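Local coordinates for acyl-coenzyme A thioesterase PaaI (PDB 2FS2), which hydrolyses ring-hydroxylated phenylacetyl-CoA thioesters, such as the 3,4-dihydroxyphenylacetyl ester, in the bacterial phenylacetate degradation pathway, at residues B[15-18]-B[19-22]; B[64-67]-B[68-72]. All blocks are in the same frame, centred on the assembly; numbering follows the deposited sequence.

Contact 1. Residues B[15-18]-B[19-22]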
loop_
_atom_site.group_PDB
_atom_site.type_symbol
_atom_site.label_atom_id
_atom_site.label_comp_id
_atom_site.label_asym_id
_atom_site.label_seq_id
_atom_site.Cartn_x
_atom_site.Cartn_y
_atom_site.Cartn_z
ATOM N N GLU B 15 1.819 -25.671 16.479
ATOM C CA GLU B 15 2.576 -26.870 16.861
ATOM C C GLU B 15 3.678 -27.161 15.872
ATOM O O GLU B 15 4.692 -27.669 16.273
ATOM C CB GLU B 15 1.668 -28.098 17.068
ATOM C CG GLU B 15 1.017 -28.274 18.484
ATOM C CD GLU B 15 1.225 -27.097 19.492
ATOM O OE1 GLU B 15 2.353 -26.976 20.083
ATOM O OE2 GLU B 15 0.255 -26.292 19.729
ATOM N N ASN B 16 3.524 -26.787 14.605
ATOM C CA ASN B 16 4.665 -26.836 13.719
ATOM C C ASN B 16 5.084 -25.483 13.115
ATOM O O ASN B 16 5.499 -25.396 11.961
ATOM C CB ASN B 16 4.455 -27.888 12.636
ATOM C CG ASN B 16 3.154 -27.688 11.886
ATOM O OD1 ASN B 16 2.194 -28.441 12.085
ATOM N ND2 ASN B 16 3.114 -26.684 11.001
ATOM N N ASP B 17 4.995 -24.411 13.890
ATOM C CA ASP B 17 5.476 -23.103 13.416
ATOM C C ASP B 17 6.830 -22.801 13.998
ATOM O O ASP B 17 6.890 -22.180 15.059
ATOM C CB ASP B 17 4.528 -22.034 13.943
ATOM C CG ASP B 17 4.607 -20.727 13.185
ATOM O OD1 ASP B 17 5.706 -20.313 12.718
ATOM O OD2 ASP B 17 3.576 -20.012 13.089
ATOM N N ALA B 18 7.913 -23.192 13.329
ATOM C CA ALA B 18 9.249 -22.917 13.911
ATOM C C ALA B 18 9.687 -21.450 13.870
ATOM O O ALA B 18 10.427 -21.049 14.769
ATOM C CB ALA B 18 10.379 -23.829 13.321
ATOM N N CYS B 19 9.268 -20.668 12.869
ATOM C CA CYS B 19 9.554 -19.235 12.909
ATOM C C CYS B 19 8.974 -18.551 14.171
ATOM O O CYS B 19 9.695 -17.776 14.832
ATOM C CB CYS B 19 9.063 -18.544 11.640
ATOM S SG CYS B 19 8.727 -16.724 11.804
ATOM N N ALA B 20 7.690 -18.854 14.502
ATOM C CA ALA B 20 6.986 -18.305 15.684
ATOM C C ALA B 20 7.683 -18.721 16.925
ATOM O O ALA B 20 7.991 -17.884 17.764
ATOM C CB ALA B 20 5.544 -18.754 15.759
ATOM N N LYS B 21 7.943 -20.021 17.053
ATOM C CA LYS B 21 8.717 -20.473 18.215
ATOM C C LYS B 21 10.156 -19.852 18.297
ATOM O O LYS B 21 10.552 -19.386 19.378
ATOM C CB LYS B 21 8.687 -22.004 18.395
ATOM C CG LYS B 21 7.271 -22.638 18.306
ATOM C CD LYS B 21 7.368 -24.139 18.718
ATOM C CE LYS B 21 6.167 -25.034 18.233
ATOM N NZ LYS B 21 6.545 -25.860 16.982
ATOM N N ALA B 22 10.876 -19.729 17.175
ATOM C CA ALA B 22 12.226 -19.125 17.168
ATOM C C ALA B 22 12.190 -17.677 17.592
ATOM O O ALA B 22 13.131 -17.195 18.224
ATOM C CB ALA B 22 12.865 -19.196 15.782
#
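C19 begins the second segment beside D17, whose OD1 lies 3.9 Å from the C19 CB; C19 also packs on H53 of a second subunit. A20 follows and receives the cap of the helix. Its backbone N donates to D17 OD1 over 3.0 Å, which makes D17 the N-cap, and the N-H reaches that oxygen from above the carboxylate plane. The methyl of A20 lies against the same carboxylate, CB to D17 CG 3.4 Å. D17 can serve both purposes because its CG stands anti to its own backbone N (chi1 -161°), which carries the carboxylate forward to the first turn.

K21 is held at both ends. Its backbone N donates to D17 O in a nearly straight bond of 3.1 Å, while its side chain runs back past that carbonyl, bends at its last torsion, and lets NZ donate to E15 O at 2.7 Å. The ammonium sits above the carbonyl plane of E15, not on a lone pair, and ties the K21 side chain back to the backbone just ahead of helix 18-22. A22 closes the turn, its N bonded to A18 O at 2.8 Å.

The short helix 18-22 thus follows helix 2-15 after a short loop and leads into strand 26-31. Through D17 OD2, hydrogen-bonded to Y67 OH, its capped end is tied to the long helix 54-70.

Contact 2. Residues B[64-67]-B[68-72]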
loop_
_atom_site.group_PDB
_atom_site.type_symbol
_atom_site.label_atom_id
_atom_site.label_comp_id
_atom_site.label_asym_id
_atom_site.label_seq_id
_atom_site.Cartn_x
_atom_site.Cartn_y
_atom_site.Cartn_z
ATOM N N ALA B 64 0.289 -12.807 13.325
ATOM C CA ALA B 64 -1.067 -12.578 13.737
ATOM C C ALA B 64 -1.979 -12.675 12.512
ATOM O O ALA B 64 -3.096 -13.141 12.580
ATOM C CB ALA B 64 -1.249 -11.109 14.407
ATOM N N PHE B 65 -1.503 -12.147 11.405
ATOM C CA PHE B 65 -2.275 -12.255 10.177
ATOM C C PHE B 65 -2.587 -13.780 9.725
ATOM O O PHE B 65 -3.722 -14.097 9.362
ATOM C CB PHE B 65 -1.453 -11.503 9.127
ATOM C CG PHE B 65 -2.028 -11.548 7.757
ATOM C CD1 PHE B 65 -3.373 -11.425 7.546
ATOM C CD2 PHE B 65 -1.203 -11.571 6.670
ATOM C CE1 PHE B 65 -3.932 -11.490 6.200
ATOM C CE2 PHE B 65 -1.770 -11.560 5.322
ATOM C CZ PHE B 65 -3.136 -11.580 5.140
ATOM N N ALA B 66 -1.564 -14.631 9.663
ATOM C CA ALA B 66 -1.716 -16.043 9.309
ATOM C C ALA B 66 -2.725 -16.669 10.274
ATOM O O ALA B 66 -3.628 -17.396 9.830
ATOM C CB ALA B 66 -0.300 -16.843 9.337
ATOM N N TYR B 67 -2.659 -16.337 11.584
ATOM C CA TYR B 67 -3.593 -16.970 12.523
ATOM C C TYR B 67 -5.028 -16.531 12.289
ATOM O O TYR B 67 -5.932 -17.359 12.211
ATOM C CB TYR B 67 -3.119 -16.810 14.012
ATOM C CG TYR B 67 -1.958 -17.760 14.222
ATOM C CD1 TYR B 67 -0.705 -17.470 13.762
ATOM C CD2 TYR B 67 -2.168 -19.022 14.753
ATOM C CE1 TYR B 67 0.348 -18.365 13.880
ATOM C CE2 TYR B 67 -1.121 -19.945 14.912
ATOM C CZ TYR B 67 0.150 -19.609 14.481
ATOM O OH TYR B 67 1.164 -20.548 14.608
ATOM N N ALA B 68 -5.241 -15.224 12.159
ATOM C CA ALA B 68 -6.548 -14.711 11.987
ATOM C C ALA B 68 -7.149 -15.253 10.649
ATOM O O ALA B 68 -8.303 -15.649 10.627
ATOM C CB ALA B 68 -6.513 -13.131 11.978
ATOM N N CYS B 69 -6.386 -15.271 9.557
ATOM C CA CYS B 69 -7.006 -15.660 8.313
ATOM C C CYS B 69 -7.064 -17.185 8.084
ATOM O O CYS B 69 -7.621 -17.654 7.056
ATOM C CB CYS B 69 -6.342 -15.014 7.115
ATOM S SG CYS B 69 -4.772 -15.638 6.570
ATOM N N ASN B 70 -6.490 -17.936 9.015
ATOM C CA ASN B 70 -6.561 -19.405 8.924
ATOM C C ASN B 70 -7.491 -19.956 9.933
ATOM O O ASN B 70 -7.759 -21.165 9.951
ATOM C CB ASN B 70 -5.169 -20.035 9.002
ATOM C CG ASN B 70 -4.466 -19.966 7.622
ATOM O OD1 ASN B 70 -4.776 -20.745 6.729
ATOM N ND2 ASN B 70 -3.578 -18.981 7.434
ATOM N N SER B 71 -8.073 -19.068 10.707
ATOM C CA SER B 71 -8.837 -19.437 11.888
ATOM C C SER B 71 -10.157 -20.065 11.568
ATOM O O SER B 71 -10.703 -20.659 12.463
ATOM C CB SER B 71 -9.159 -18.202 12.730
ATOM O OG SER B 71 -10.034 -17.374 12.020
ATOM N N GLN B 72 -10.695 -19.837 10.349
ATOM C CA GLN B 72 -11.955 -20.410 9.930
ATOM C C GLN B 72 -11.725 -21.851 9.459
ATOM O O GLN B 72 -12.666 -22.546 9.166
ATOM C CB GLN B 72 -12.661 -19.586 8.800
ATOM C CG GLN B 72 -12.775 -18.006 8.909
ATOM C CD GLN B 72 -11.351 -17.193 8.725
ATOM O OE1 GLN B 72 -11.328 -15.975 8.954
ATOM N NE2 GLN B 72 -10.211 -17.896 8.366
#
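N70 folds its side chain back over the preceding turn to A66, so that one carbonyl receives two N-H groups. The amide ND2 donates to A66 O at 2.9 Å, with the acceptor almost in the amide plane, whereas the backbone N of N70 reaches the same oxygen only through a weak, strongly bent bond and also donates to Y67 O, from above that carbonyl plane. Having CG beside the backbone N (chi1 -81°) brings the amide round to the A66 carbonyl, and OD1 accepts from A76 N. With an alanine here, A66 O is likely to be left with little more than the weak backbone bond, and A76 N without its side-chain acceptor.

The tight face is made by side chains that meet the sheet. C69 SG approaches the F65 ring obliquely, 4.7 Å from its centroid, a cysteine sulfur-aromatic contact; F65 also packs on I113, while A64 lies on A97 and A99, and A68 on A99 and Y111. Y67 is buried against helix 2-15 and strand 26-31. S71 OG, also buried, bonds to A68 O at 2.8 Å and is hydrogen-bonded with G33 N. Along the helix, A68 N and C69 N make regular bonds to A64 O and F65 O.

The packing is looser towards A66 and Q72, both partly exposed; Q72 NE2 makes a weak bond to C69 O, and its OE1 is hydrogen-bonded to Y111 OH.

A long helix whose small and apolar side chains lie on a curved antiparallel sheet is the hallmark of the hot dog fold, helix 54-70 being the sausage.

Contact 1 is a surface arrangement in which a short helix starts, and contact 2 a buried one in the C-terminal part of the long central helix. Their chemistry follows from this: at 15-22 a carboxylate and a lysine ammonium serve backbone groups beside solvent, whereas at 64-72 uncharged amide and hydroxyl groups do so amid alanine, cysteine and phenylalanine packing. Contact 1 meets a second subunit through C19, but no other chain touches contact 2. Although their centres are about 15 Å apart, the two are joined through the side chains of D17 and Y67, which link the N-terminal region to the core helix.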